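Local atomic coordinates of esterase (Alcaligenes sp., PDB entry 1QLW), a protein that probably hydrolyses carboxylic esters, as a bacterial esterase with the alpha/beta-hydrolase fold. Residues A[53-67]-A[89-102]. Residues are numbered along the deposited sequence; the frame is centred on the assembly and turned at random. Where two conformers were deposited one is given.
Sequences RYQIPQRAKRYPITL and DEYFLRKGYSTYVI. With SO4 (sulfate ion), chain C.
The Tyr97 ring is held between Lys61 and Ile65: Lys61 CD lies over one face, 3.5 Å from the ring centroid and 17° off its normal, and Ile65 CD1 covers the opposite face, both CH-pi contacts. With chi2 at 174° the Lys61 chain runs straight from CA to CD, while its backbone N bonds to Gly96 O at 2.9 Å. A third CH-pi contact sets Tyr54 CB over the Tyr100 ring, 3.7 Å from its centroid; the two rings are nearly parallel, planes 21° apart, but well offset. Pro64 CB meets Tyr100 CE1 at 3.6 Å.

Backbone bonds place strand 99-102 antiparallel to 53-57 (Val101 N to Arg53 O, 2.8 Å) and parallel to 65-67 (Leu67 N to Tyr100 O, 2.9 Å). Strand 65-68, helix 88-94 and strand 99-103 form a beta-alpha-beta unit of the alpha/beta-hydrolase sheet. The helix ends in a Schellman motif: Gly96 has positive phi, and Tyr97 N and Gly96 N bond back to Phe92 O and Leu93 O.

Apolar contacts seat that helix: Leu67 CD2 reaches Phe92 CE2 at 3.7 Å, Ile65 CD1 meets Phe92 CD2, and the Leu93 methyls lie against Gln55 CB. Thr99 OG1 donates to Asp89 OD1, and Gln55 OE1 bonds to Gln18 of the second subunit.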
loop_
_atom_site.group_PDB
_atom_site.type_symbol
_atom_site.label_atom_id
_atom_site.label_comp_id
_atom_site.label_asym_id
_atom_site.label_seq_id
_atom_site.Cartn_x
_atom_site.Cartn_y
_atom_site.Cartn_z
ATOM N N ARG A 53 -1.413 -8.352 2.792
ATOM C CA ARG A 53 -2.724 -8.507 2.158
ATOM C C ARG A 53 -2.829 -9.955 1.713
ATOM O O ARG A 53 -1.935 -10.448 1.012
ATOM C CB ARG A 53 -2.860 -7.586 0.950
ATOM C CG ARG A 53 -4.164 -7.761 0.187
ATOM C CD ARG A 53 -5.333 -7.303 0.976
ATOM N NE ARG A 53 -6.505 -7.140 0.119
ATOM C CZ ARG A 53 -7.716 -6.864 0.571
ATOM N NH1 ARG A 53 -7.838 -6.752 1.886
ATOM N NH2 ARG A 53 -8.753 -6.701 -0.241
ATOM N N TYR A 54 -3.875 -10.669 2.107
ATOM C CA TYR A 54 -4.041 -12.077 1.761
ATOM C C TYR A 54 -5.318 -12.276 0.941
ATOM O O TYR A 54 -6.345 -11.609 1.113
ATOM C CB TYR A 54 -4.046 -12.966 3.014
ATOM C CG TYR A 54 -5.234 -12.856 3.935
ATOM C CD1 TYR A 54 -6.364 -13.649 3.740
ATOM C CD2 TYR A 54 -5.245 -11.979 5.019
ATOM C CE1 TYR A 54 -7.457 -13.561 4.581
ATOM C CE2 TYR A 54 -6.345 -11.903 5.859
ATOM C CZ TYR A 54 -7.458 -12.678 5.638
ATOM O OH TYR A 54 -8.544 -12.556 6.474
ATOM N N GLN A 55 -5.226 -13.253 0.036
ATOM C CA GLN A 55 -6.363 -13.716 -0.751
ATOM C C GLN A 55 -6.287 -15.239 -0.763
ATOM O O GLN A 55 -5.217 -15.804 -0.998
ATOM C CB GLN A 55 -6.375 -13.092 -2.134
ATOM C CG GLN A 55 -6.721 -11.610 -2.060
ATOM C CD GLN A 55 -7.032 -10.886 -3.324
ATOM O OE1 GLN A 55 -8.161 -10.456 -3.594
ATOM N NE2 GLN A 55 -5.994 -10.728 -4.118
ATOM N N ILE A 56 -7.426 -15.883 -0.527
ATOM C CA ILE A 56 -7.482 -17.334 -0.351
ATOM C C ILE A 56 -8.482 -17.899 -1.354
ATOM O O ILE A 56 -9.675 -17.585 -1.273
ATOM C CB ILE A 56 -7.970 -17.673 1.077
ATOM C CG1 ILE A 56 -7.084 -17.028 2.136
ATOM C CG2 ILE A 56 -8.067 -19.184 1.255
ATOM C CD1 ILE A 56 -7.237 -17.346 3.570
ATOM N N PRO A 57 -8.018 -18.688 -2.309
ATOM C CA PRO A 57 -8.914 -19.301 -3.282
ATOM C C PRO A 57 -9.713 -20.399 -2.603
ATOM O O PRO A 57 -9.382 -20.843 -1.493
ATOM C CB PRO A 57 -7.973 -19.827 -4.368
ATOM C CG PRO A 57 -6.734 -20.172 -3.616
ATOM C CD PRO A 57 -6.623 -19.132 -2.519
ATOM N N GLN A 58 -10.730 -20.906 -3.300
ATOM C CA GLN A 58 -11.453 -22.056 -2.778
ATOM C C GLN A 58 -10.544 -23.274 -2.772
ATOM O O GLN A 58 -9.731 -23.462 -3.671
ATOM C CB GLN A 58 -12.672 -22.334 -3.669
ATOM C CG GLN A 58 -13.621 -21.144 -3.692
ATOM C CD GLN A 58 -14.957 -21.534 -4.290
ATOM O OE1 GLN A 58 -15.027 -21.867 -5.464
ATOM N NE2 GLN A 58 -15.982 -21.480 -3.460
ATOM N N ARG A 59 -10.658 -24.125 -1.754
ATOM C CA ARG A 59 -9.898 -25.367 -1.668
ATOM C C ARG A 59 -8.421 -25.103 -1.895
ATOM O O ARG A 59 -7.749 -25.773 -2.683
ATOM C CB ARG A 59 -10.420 -26.381 -2.707
ATOM C CG ARG A 59 -11.934 -26.573 -2.518
ATOM C CD ARG A 59 -12.360 -27.785 -3.270
ATOM N NE ARG A 59 -12.090 -27.681 -4.621
ATOM C CZ ARG A 59 -12.948 -27.051 -5.204
ATOM N NH1 ARG A 59 -13.554 -25.900 -5.285
ATOM N NH2 ARG A 59 -12.726 -28.222 -6.024
ATOM N N ALA A 60 -7.885 -24.119 -1.176
ATOM C CA ALA A 60 -6.526 -23.697 -1.430
ATOM C C ALA A 60 -5.517 -24.801 -1.206
ATOM O O ALA A 60 -5.688 -25.660 -0.344
ATOM C CB ALA A 60 -6.139 -22.498 -0.570
ATOM N N LYS A 61 -4.448 -24.762 -1.973
ATOM C CA LYS A 61 -3.345 -25.698 -1.790
ATOM C C LYS A 61 -2.778 -25.508 -0.382
ATOM O O LYS A 61 -2.917 -24.456 0.249
ATOM C CB LYS A 61 -2.290 -25.486 -2.853
ATOM C CG LYS A 61 -2.799 -25.964 -4.218
ATOM C CD LYS A 61 -1.816 -25.619 -5.309
ATOM C CE LYS A 61 -2.183 -26.082 -6.697
ATOM N NZ LYS A 61 -2.032 -27.549 -6.875
ATOM N N ARG A 62 -2.121 -26.554 0.110
ATOM C CA ARG A 62 -1.667 -26.597 1.497
ATOM C C ARG A 62 -0.776 -25.432 1.895
ATOM O O ARG A 62 -0.895 -24.939 3.033
ATOM C CB ARG A 62 -0.935 -27.916 1.757
ATOM C CG ARG A 62 -0.235 -28.045 3.087
ATOM C CD ARG A 62 -1.120 -27.942 4.305
ATOM N NE ARG A 62 -0.400 -27.966 5.577
ATOM C CZ ARG A 62 0.130 -26.898 6.162
ATOM N NH1 ARG A 62 0.013 -25.704 5.590
ATOM N NH2 ARG A 62 0.766 -27.001 7.313
ATOM N N TYR A 63 0.141 -25.018 1.020
ATOM C CA TYR A 63 1.093 -23.985 1.367
ATOM C C TYR A 63 0.839 -22.698 0.611
ATOM O O TYR A 63 0.896 -22.675 -0.618
ATOM C CB TYR A 63 2.523 -24.473 1.071
ATOM C CG TYR A 63 2.876 -25.742 1.822
ATOM C CD1 TYR A 63 2.946 -25.762 3.211
ATOM C CD2 TYR A 63 2.992 -26.939 1.146
ATOM C CE1 TYR A 63 3.241 -26.932 3.903
ATOM C CE2 TYR A 63 3.296 -28.121 1.808
ATOM C CZ TYR A 63 3.420 -28.085 3.180
ATOM O OH TYR A 63 3.695 -29.265 3.835
ATOM N N PRO A 64 0.520 -21.618 1.310
ATOM C CA PRO A 64 0.405 -20.321 0.657
ATOM C C PRO A 64 1.743 -19.840 0.119
ATOM O O PRO A 64 2.791 -20.228 0.632
ATOM C CB PRO A 64 -0.021 -19.380 1.790
ATOM C CG PRO A 64 -0.713 -20.279 2.766
ATOM C CD PRO A 64 0.174 -21.518 2.738
ATOM N N ILE A 65 1.710 -18.937 -0.843
ATOM C CA ILE A 65 2.885 -18.259 -1.348
ATOM C C ILE A 65 2.892 -16.838 -0.789
ATOM O O ILE A 65 1.903 -16.117 -0.902
ATOM C CB ILE A 65 2.936 -18.256 -2.882
ATOM C CG1 ILE A 65 2.920 -19.689 -3.438
ATOM C CG2 ILE A 65 4.154 -17.482 -3.374
ATOM C CD1 ILE A 65 2.722 -19.802 -4.933
ATOM N N THR A 66 4.013 -16.471 -0.176
ATOM C CA THR A 66 4.235 -15.111 0.310
ATOM C C THR A 66 5.124 -14.401 -0.706
ATOM O O THR A 66 6.241 -14.864 -0.979
ATOM C CB THR A 66 4.871 -15.147 1.703
ATOM O OG1 THR A 66 3.978 -15.768 2.635
ATOM C CG2 THR A 66 5.186 -13.752 2.202
ATOM N N LEU A 67 4.647 -13.301 -1.262
ATOM C CA LEU A 67 5.324 -12.532 -2.302
ATOM C C LEU A 67 5.964 -11.288 -1.711
ATOM O O LEU A 67 5.276 -10.497 -1.064
ATOM C CB LEU A 67 4.359 -12.144 -3.427
ATOM C CG LEU A 67 3.696 -13.290 -4.188
ATOM C CD1 LEU A 67 2.628 -12.741 -5.142
ATOM C CD2 LEU A 67 4.724 -14.078 -4.976
ATOM N N ASP A 89 0.200 -12.288 -8.610
ATOM C CA ASP A 89 -0.709 -12.487 -7.479
ATOM C C ASP A 89 -2.028 -13.119 -7.918
ATOM O O ASP A 89 -2.433 -14.188 -7.455
ATOM C CB ASP A 89 -0.876 -11.106 -6.881
ATOM C CG ASP A 89 -1.747 -11.152 -5.689
ATOM O OD1 ASP A 89 -1.990 -12.209 -5.089
ATOM O OD2 ASP A 89 -2.186 -10.026 -5.358
ATOM N N GLU A 90 -2.694 -12.498 -8.907
ATOM C CA GLU A 90 -3.948 -13.025 -9.414
ATOM C C GLU A 90 -3.754 -14.382 -10.066
ATOM O O GLU A 90 -4.577 -15.287 -9.900
ATOM C CB GLU A 90 -4.545 -12.049 -10.432
ATOM C CG GLU A 90 -5.856 -12.554 -11.006
ATOM C CD GLU A 90 -6.574 -11.644 -11.956
ATOM O OE1 GLU A 90 -6.160 -10.483 -12.127
ATOM O OE2 GLU A 90 -7.576 -12.103 -12.559
ATOM N N TYR A 91 -2.678 -14.558 -10.818
ATOM C CA TYR A 91 -2.443 -15.834 -11.491
ATOM C C TYR A 91 -2.278 -16.956 -10.476
ATOM O O TYR A 91 -2.851 -18.043 -10.619
ATOM C CB TYR A 91 -1.231 -15.749 -12.403
ATOM C CG TYR A 91 -1.082 -16.945 -13.300
ATOM C CD1 TYR A 91 -2.035 -17.223 -14.262
ATOM C CD2 TYR A 91 0.034 -17.752 -13.250
ATOM C CE1 TYR A 91 -1.866 -18.271 -15.150
ATOM C CE2 TYR A 91 0.226 -18.805 -14.116
ATOM C CZ TYR A 91 -0.729 -19.054 -15.083
ATOM O OH TYR A 91 -0.575 -20.074 -15.993
ATOM N N PHE A 92 -1.503 -16.697 -9.415
ATOM C CA PHE A 92 -1.292 -17.713 -8.392
ATOM C C PHE A 92 -2.615 -18.088 -7.733
ATOM O O PHE A 92 -2.876 -19.275 -7.489
ATOM C CB PHE A 92 -0.288 -17.228 -7.347
ATOM C CG PHE A 92 1.136 -17.135 -7.813
ATOM C CD1 PHE A 92 1.568 -17.433 -9.088
ATOM C CD2 PHE A 92 2.105 -16.723 -6.920
ATOM C CE1 PHE A 92 2.888 -17.324 -9.459
ATOM C CE2 PHE A 92 3.442 -16.619 -7.274
ATOM C CZ PHE A 92 3.835 -16.925 -8.556
ATOM N N LEU A 93 -3.463 -17.096 -7.457
ATOM C CA LEU A 93 -4.788 -17.368 -6.887
ATOM C C LEU A 93 -5.599 -18.259 -7.818
ATOM O O LEU A 93 -6.244 -19.225 -7.386
ATOM C CB LEU A 93 -5.545 -16.057 -6.675
ATOM C CG LEU A 93 -4.959 -15.149 -5.621
ATOM C CD1 LEU A 93 -5.605 -13.784 -5.674
ATOM C CD2 LEU A 93 -5.147 -15.763 -4.245
ATOM N N ARG A 94 -5.575 -17.963 -9.119
ATOM C CA ARG A 94 -6.305 -18.731 -10.123
ATOM C C ARG A 94 -5.762 -20.144 -10.259
ATOM O O ARG A 94 -6.492 -21.070 -10.619
ATOM C CB ARG A 94 -6.301 -17.996 -11.462
ATOM C CG ARG A 94 -7.184 -16.761 -11.440
ATOM C CD ARG A 94 -7.140 -16.026 -12.770
ATOM N NE ARG A 94 -8.023 -14.863 -12.766
ATOM C CZ ARG A 94 -9.314 -14.898 -13.069
ATOM N NH1 ARG A 94 -9.918 -16.029 -13.405
ATOM N NH2 ARG A 94 -10.006 -13.774 -12.989
ATOM N N LYS A 95 -4.488 -20.344 -9.927
ATOM C CA LYS A 95 -3.849 -21.643 -9.910
ATOM C C LYS A 95 -4.068 -22.376 -8.596
ATOM O O LYS A 95 -3.583 -23.511 -8.450
ATOM C CB LYS A 95 -2.370 -21.485 -10.267
ATOM C CG LYS A 95 -2.164 -21.074 -11.717
ATOM C CD LYS A 95 -2.451 -22.215 -12.668
ATOM C CE LYS A 95 -1.922 -21.987 -14.062
ATOM N NZ LYS A 95 -1.882 -23.252 -14.842
ATOM N N GLY A 96 -4.793 -21.780 -7.655
ATOM C CA GLY A 96 -5.172 -22.453 -6.437
ATOM C C GLY A 96 -4.312 -22.211 -5.224
ATOM O O GLY A 96 -4.474 -22.906 -4.222
ATOM N N TYR A 97 -3.370 -21.261 -5.308
ATOM C CA TYR A 97 -2.548 -20.918 -4.165
ATOM C C TYR A 97 -3.094 -19.685 -3.455
ATOM O O TYR A 97 -3.380 -18.668 -4.072
ATOM C CB TYR A 97 -1.120 -20.562 -4.620
ATOM C CG TYR A 97 -0.341 -21.770 -5.081
ATOM C CD1 TYR A 97 0.407 -22.497 -4.166
ATOM C CD2 TYR A 97 -0.335 -22.183 -6.404
ATOM C CE1 TYR A 97 1.144 -23.602 -4.518
ATOM C CE2 TYR A 97 0.415 -23.306 -6.772
ATOM C CZ TYR A 97 1.117 -24.014 -5.824
ATOM O OH TYR A 97 1.871 -25.128 -6.141
ATOM N N SER A 98 -3.159 -19.776 -2.131
ATOM C CA SER A 98 -3.326 -18.585 -1.326
ATOM C C SER A 98 -2.109 -17.682 -1.450
ATOM O O SER A 98 -0.992 -18.195 -1.549
ATOM C CB SER A 98 -3.520 -18.960 0.131
ATOM O OG SER A 98 -4.736 -19.678 0.259
ATOM N N THR A 99 -2.347 -16.382 -1.467
ATOM C CA THR A 99 -1.263 -15.430 -1.607
ATOM C C THR A 99 -1.249 -14.445 -0.441
ATOM O O THR A 99 -2.296 -13.992 0.034
ATOM C CB THR A 99 -1.320 -14.595 -2.889
ATOM O OG1 THR A 99 -2.505 -13.811 -2.873
ATOM C CG2 THR A 99 -1.253 -15.497 -4.108
ATOM N N TYR A 100 -0.042 -14.162 0.020
ATOM C CA TYR A 100 0.207 -13.182 1.087
ATOM C C TYR A 100 1.182 -12.171 0.493
ATOM O O TYR A 100 2.341 -12.524 0.280
ATOM C CB TYR A 100 0.733 -13.842 2.353
ATOM C CG TYR A 100 -0.318 -14.655 3.065
ATOM C CD1 TYR A 100 -0.762 -15.872 2.582
ATOM C CD2 TYR A 100 -0.915 -14.191 4.230
ATOM C CE1 TYR A 100 -1.785 -16.567 3.193
ATOM C CE2 TYR A 100 -1.914 -14.893 4.871
ATOM C CZ TYR A 100 -2.357 -16.080 4.350
ATOM O OH TYR A 100 -3.356 -16.788 4.962
ATOM N N VAL A 101 0.708 -10.991 0.149
ATOM C CA VAL A 101 1.514 -9.989 -0.557
ATOM C C VAL A 101 1.845 -8.890 0.439
ATOM O O VAL A 101 0.937 -8.218 0.954
ATOM C CB VAL A 101 0.789 -9.428 -1.785
ATOM C CG1 VAL A 101 1.642 -8.347 -2.450
ATOM C CG2 VAL A 101 0.441 -10.518 -2.797
ATOM N N ILE A 102 3.132 -8.703 0.702
ATOM C CA ILE A 102 3.571 -7.769 1.728
ATOM C C ILE A 102 4.012 -6.433 1.150
ATOM O O ILE A 102 4.338 -6.313 -0.031
ATOM C CB ILE A 102 4.701 -8.366 2.598
ATOM C CG1 ILE A 102 6.034 -8.478 1.869
ATOM C CG2 ILE A 102 4.269 -9.722 3.148
ATOM C CD1 ILE A 102 7.263 -8.058 2.568
HETATM S S SO4 C . -12.756 -23.533 1.294
HETATM O O1 SO4 C . -13.092 -22.975 -0.074
HETATM O O2 SO4 C . -11.918 -24.746 0.918
HETATM O O3 SO4 C . -13.931 -23.933 2.078
HETATM O O4 SO4 C . -11.841 -22.558 1.961
HETATM O O HOH W 1 -2.890 -11.392 -1.500
HETATM O O HOH W 2 -3.523 -9.616 -3.339
HETATM O O HOH W 3 -1.982 -22.191 -1.047
HETATM O O HOH W 4 5.523 -7.878 -1.908
#